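Local coordinates for protein mRNA-capping enzyme subunit alpha (Saccharomyces cerevisiae, PDB 3KYH) that transfers GMP from GTP to the 5'-diphosphate end of nascent mRNA through a covalent lysine-GMP intermediate, the second step of cap formation, at residues R161-A173 / I230-G242. Residues are numbered along the deposited sequence; the frame is centred on the assembly and turned at random.
Sequences RCLTQSPTSSRLA and IFTPVKAPYTAGG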
loop_
_atom_site.group_PDB
_atom_site.type_symbol
_atom_site.label_atom_id
_atom_site.label_comp_id
_atom_site.label_asym_id
_atom_site.label_seq_id
_atom_site.Cartn_x
_atom_site.Cartn_y
_atom_site.Cartn_z
ATOM N N ARG C 161 -55.961 -8.461 -13.951
ATOM C CA ARG C 161 -56.822 -7.375 -13.478
ATOM C C ARG C 161 -56.303 -6.814 -12.137
ATOM O O ARG C 161 -56.263 -7.523 -11.123
ATOM C CB ARG C 161 -58.306 -7.852 -13.481
ATOM C CG ARG C 161 -59.301 -7.216 -12.472
ATOM C CD ARG C 161 -60.796 -7.419 -12.855
ATOM N NE ARG C 161 -61.691 -6.652 -11.978
ATOM C CZ ARG C 161 -61.758 -5.317 -11.907
ATOM N NH1 ARG C 161 -61.018 -4.533 -12.681
ATOM N NH2 ARG C 161 -62.575 -4.739 -11.042
ATOM N N CYS C 162 -55.825 -5.568 -12.174
ATOM C CA CYS C 162 -55.411 -4.837 -10.964
ATOM C C CYS C 162 -56.587 -4.651 -10.006
ATOM O O CYS C 162 -57.456 -3.787 -10.206
ATOM C CB CYS C 162 -54.795 -3.469 -11.302
ATOM S SG CYS C 162 -54.735 -2.295 -9.907
ATOM N N LEU C 163 -56.616 -5.501 -8.987
ATOM C CA LEU C 163 -57.590 -5.365 -7.910
ATOM C C LEU C 163 -57.036 -4.512 -6.747
ATOM O O LEU C 163 -57.037 -4.946 -5.606
ATOM C CB LEU C 163 -58.084 -6.756 -7.460
ATOM C CG LEU C 163 -59.371 -7.394 -8.034
ATOM C CD1 LEU C 163 -59.556 -8.820 -7.532
ATOM C CD2 LEU C 163 -60.647 -6.589 -7.729
ATOM N N THR C 164 -56.512 -3.324 -7.045
ATOM C CA THR C 164 -56.064 -2.373 -6.020
ATOM C C THR C 164 -57.213 -1.413 -5.709
ATOM O O THR C 164 -57.736 -1.412 -4.595
ATOM C CB THR C 164 -54.858 -1.518 -6.494
ATOM O OG1 THR C 164 -53.838 -2.352 -7.056
ATOM C CG2 THR C 164 -54.271 -0.715 -5.346
ATOM N N GLN C 165 -57.641 -0.664 -6.730
ATOM C CA GLN C 165 -58.533 0.492 -6.602
ATOM C C GLN C 165 -59.942 0.183 -6.083
ATOM O O GLN C 165 -60.772 1.096 -5.914
ATOM C CB GLN C 165 -58.585 1.238 -7.941
ATOM C CG GLN C 165 -57.427 2.188 -8.241
ATOM C CD GLN C 165 -56.074 1.657 -7.802
ATOM O OE1 GLN C 165 -55.732 1.720 -6.620
ATOM N NE2 GLN C 165 -55.299 1.137 -8.751
ATOM N N SER C 166 -60.162 -1.099 -5.779
ATOM C CA SER C 166 -61.444 -1.680 -5.367
ATOM C C SER C 166 -61.502 -1.995 -3.869
ATOM O O SER C 166 -60.486 -2.418 -3.302
ATOM C CB SER C 166 -61.669 -2.975 -6.160
ATOM O OG SER C 166 -60.497 -3.788 -6.133
ATOM N N PRO C 167 -62.686 -1.811 -3.232
ATOM C CA PRO C 167 -62.949 -2.163 -1.826
ATOM C C PRO C 167 -62.490 -3.563 -1.415
ATOM O O PRO C 167 -62.394 -4.453 -2.265
ATOM C CB PRO C 167 -64.473 -2.065 -1.736
ATOM C CG PRO C 167 -64.802 -0.925 -2.642
ATOM C CD PRO C 167 -63.819 -1.036 -3.791
ATOM N N THR C 168 -62.213 -3.739 -0.125
ATOM C CA THR C 168 -61.709 -5.008 0.425
ATOM C C THR C 168 -62.644 -6.164 0.101
ATOM O O THR C 168 -62.194 -7.184 -0.413
ATOM C CB THR C 168 -61.485 -4.942 1.976
ATOM O OG1 THR C 168 -60.544 -3.902 2.294
ATOM C CG2 THR C 168 -60.988 -6.279 2.553
ATOM N N SER C 169 -63.932 -5.975 0.390
ATOM C CA SER C 169 -64.939 -7.029 0.286
ATOM C C SER C 169 -64.775 -7.758 -1.030
ATOM O O SER C 169 -64.544 -8.972 -1.035
ATOM C CB SER C 169 -66.358 -6.481 0.476
ATOM O OG SER C 169 -66.534 -5.246 -0.193
ATOM N N SER C 170 -64.768 -6.965 -2.103
ATOM C CA SER C 170 -64.517 -7.379 -3.488
ATOM C C SER C 170 -63.070 -7.774 -3.786
ATOM O O SER C 170 -62.847 -8.590 -4.675
ATOM C CB SER C 170 -64.979 -6.293 -4.464
ATOM O OG SER C 170 -64.510 -5.008 -4.074
ATOM N N ARG C 171 -62.096 -7.210 -3.075
ATOM C CA ARG C 171 -60.710 -7.697 -3.164
ATOM C C ARG C 171 -60.593 -9.127 -2.611
ATOM O O ARG C 171 -60.180 -10.026 -3.347
ATOM C CB ARG C 171 -59.716 -6.763 -2.466
ATOM C CG ARG C 171 -59.339 -5.478 -3.228
ATOM C CD ARG C 171 -58.027 -4.853 -2.690
ATOM N NE ARG C 171 -57.918 -4.994 -1.242
ATOM C CZ ARG C 171 -58.388 -4.131 -0.343
ATOM N NH1 ARG C 171 -58.960 -2.969 -0.701
ATOM N NH2 ARG C 171 -58.239 -4.437 0.940
ATOM N N LEU C 172 -60.954 -9.334 -1.340
ATOM C CA LEU C 172 -61.085 -10.682 -0.750
ATOM C C LEU C 172 -61.915 -11.609 -1.633
ATOM O O LEU C 172 -61.468 -12.733 -1.905
ATOM C CB LEU C 172 -61.787 -10.662 0.619
ATOM C CG LEU C 172 -61.251 -10.504 2.053
ATOM C CD1 LEU C 172 -62.480 -10.478 2.970
ATOM C CD2 LEU C 172 -60.240 -11.581 2.531
ATOM N N ALA C 173 -63.101 -11.132 -2.050
ATOM C CA ALA C 173 -64.117 -11.942 -2.757
ATOM C C ALA C 173 -63.567 -12.770 -3.926
ATOM O O ALA C 173 -63.414 -13.992 -3.810
ATOM C CB ALA C 173 -65.311 -11.080 -3.219
ATOM N N ILE C 230 -54.817 -7.321 14.261
ATOM C CA ILE C 230 -54.735 -6.507 13.055
ATOM C C ILE C 230 -56.172 -6.169 12.624
ATOM O O ILE C 230 -57.098 -6.988 12.820
ATOM C CB ILE C 230 -53.909 -7.258 11.991
ATOM C CG1 ILE C 230 -52.927 -6.337 11.239
ATOM C CG2 ILE C 230 -54.774 -8.217 11.158
ATOM C CD1 ILE C 230 -53.496 -5.441 10.160
ATOM N N PHE C 231 -56.337 -4.955 12.086
ATOM C CA PHE C 231 -57.647 -4.327 11.823
ATOM C C PHE C 231 -57.726 -3.896 10.356
ATOM O O PHE C 231 -56.842 -3.155 9.900
ATOM C CB PHE C 231 -57.849 -3.070 12.715
ATOM C CG PHE C 231 -58.462 -3.341 14.085
ATOM C CD1 PHE C 231 -57.677 -3.806 15.138
ATOM C CD2 PHE C 231 -59.796 -3.046 14.344
ATOM C CE1 PHE C 231 -58.238 -4.054 16.404
ATOM C CE2 PHE C 231 -60.351 -3.264 15.604
ATOM C CZ PHE C 231 -59.569 -3.787 16.630
ATOM N N THR C 232 -58.769 -4.312 9.626
ATOM C CA THR C 232 -58.886 -3.946 8.201
ATOM C C THR C 232 -60.245 -3.329 7.838
ATOM O O THR C 232 -61.282 -3.865 8.226
ATOM C CB THR C 232 -58.611 -5.134 7.259
ATOM O OG1 THR C 232 -57.589 -5.972 7.808
ATOM C CG2 THR C 232 -58.153 -4.643 5.894
ATOM N N PRO C 233 -60.255 -2.211 7.083
ATOM C CA PRO C 233 -61.561 -1.635 6.751
ATOM C C PRO C 233 -62.145 -2.208 5.457
ATOM O O PRO C 233 -61.461 -2.223 4.422
ATOM C CB PRO C 233 -61.256 -0.144 6.613
ATOM C CG PRO C 233 -59.768 -0.087 6.226
ATOM C CD PRO C 233 -59.137 -1.416 6.535
ATOM N N VAL C 234 -63.388 -2.688 5.537
ATOM C CA VAL C 234 -64.110 -3.288 4.404
ATOM C C VAL C 234 -64.136 -2.284 3.225
ATOM O O VAL C 234 -63.239 -2.297 2.378
ATOM C CB VAL C 234 -65.549 -3.767 4.831
ATOM C CG1 VAL C 234 -66.339 -4.379 3.655
ATOM C CG2 VAL C 234 -65.499 -4.743 6.015
ATOM N N LYS C 235 -65.148 -1.417 3.202
ATOM C CA LYS C 235 -65.334 -0.304 2.266
ATOM C C LYS C 235 -64.112 0.412 1.653
ATOM O O LYS C 235 -64.243 1.026 0.590
ATOM C CB LYS C 235 -66.216 0.747 2.960
ATOM C CG LYS C 235 -67.733 0.497 2.891
ATOM C CD LYS C 235 -68.524 1.120 4.053
ATOM C CE LYS C 235 -68.204 2.612 4.363
ATOM N NZ LYS C 235 -69.063 3.079 5.507
ATOM N N ALA C 236 -62.958 0.364 2.325
ATOM C CA ALA C 236 -61.721 1.034 1.887
ATOM C C ALA C 236 -60.915 0.349 0.776
ATOM O O ALA C 236 -60.950 -0.881 0.647
ATOM C CB ALA C 236 -60.816 1.278 3.084
ATOM N N PRO C 237 -60.159 1.141 -0.011
ATOM C CA PRO C 237 -59.256 0.553 -1.014
ATOM C C PRO C 237 -57.865 0.269 -0.474
ATOM O O PRO C 237 -57.429 0.957 0.452
ATOM C CB PRO C 237 -59.179 1.626 -2.108
ATOM C CG PRO C 237 -59.512 2.906 -1.429
ATOM C CD PRO C 237 -60.303 2.601 -0.184
ATOM N N TYR C 238 -57.181 -0.703 -1.081
ATOM C CA TYR C 238 -55.813 -1.131 -0.720
ATOM C C TYR C 238 -54.767 -0.067 -1.129
ATOM O O TYR C 238 -55.062 1.133 -1.189
ATOM C CB TYR C 238 -55.515 -2.503 -1.359
ATOM C CG TYR C 238 -54.429 -3.396 -0.753
ATOM C CD1 TYR C 238 -54.693 -4.238 0.347
ATOM C CD2 TYR C 238 -53.159 -3.474 -1.340
ATOM C CE1 TYR C 238 -53.697 -5.086 0.868
ATOM C CE2 TYR C 238 -52.159 -4.313 -0.821
ATOM C CZ TYR C 238 -52.440 -5.138 0.267
ATOM O OH TYR C 238 -51.456 -5.988 0.760
ATOM N N THR C 239 -53.548 -0.514 -1.432
ATOM C CA THR C 239 -52.381 0.356 -1.538
ATOM C C THR C 239 -51.185 -0.397 -2.109
ATOM O O THR C 239 -50.938 -1.567 -1.767
ATOM C CB THR C 239 -51.944 0.886 -0.144
ATOM O OG1 THR C 239 -53.041 1.569 0.467
ATOM C CG2 THR C 239 -50.778 1.863 -0.235
ATOM N N ALA C 240 -50.451 0.324 -2.959
ATOM C CA ALA C 240 -49.079 0.026 -3.327
ATOM C C ALA C 240 -48.126 0.202 -2.113
ATOM O O ALA C 240 -48.436 -0.252 -1.000
ATOM C CB ALA C 240 -48.674 0.952 -4.462
ATOM N N GLY C 241 -46.983 0.861 -2.340
ATOM C CA GLY C 241 -45.876 1.003 -1.375
ATOM C C GLY C 241 -46.115 1.745 -0.064
ATOM O O GLY C 241 -46.860 2.737 -0.033
ATOM N N GLY C 242 -45.493 1.241 1.007
ATOM C CA GLY C 242 -45.562 1.861 2.323
ATOM C C GLY C 242 -46.913 2.090 2.997
ATOM O O GLY C 242 -47.938 1.525 2.614
#
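The backbones of Pro167 and Pro237 pass with their CA atoms 4.7 Å apart, and Thr168, in the first turn of helix 168-189, gives its N-H to Val234 O (3.1 Å) and, weakly, to Ala236 O in the loop after strand 229-233. The arrangement illustrates how the first turn of a helix can be tied to the end of a strand by the carbonyls of the loop that follows it, here within the nucleotidyltransferase domain of a capping enzyme; Pro167 takes the N-cap position, and its CA makes a CA-H...O contact with Ala236 O. The hydroxyl of Thr168, set beside its own backbone N (chi1 -59°), donates to Pro233 O at 2.9 Å, the donor tilted from the carbonyl plane. Next to it, Ser169 CB rests against Val234 CG1 at 3.8 Å.

Arg171 bends at chi3 (-37°), laying its guanidinium between Thr168 CA on one face and Tyr238 CB on the other, both offset toward the rim of the group. NH1 joins the two segments, donating to Ser166 O (3.1 Å) and, with the acceptor in the guanidinium plane, to Ala236 O (3.2 Å), while NH2 forms a salt bridge with Asp154 of strand 154-158. Replacing this arginine with alanine would probably cost Ser166 O and Ala236 O the donor they share, leave Asp154 without this charge partner and open a gap beside Tyr238 CB. Arg171 NH2 lies at the edge of the Tyr238 ring, near its plane, 3.6 Å from CD1, with the guanidinium and ring planes 52° apart.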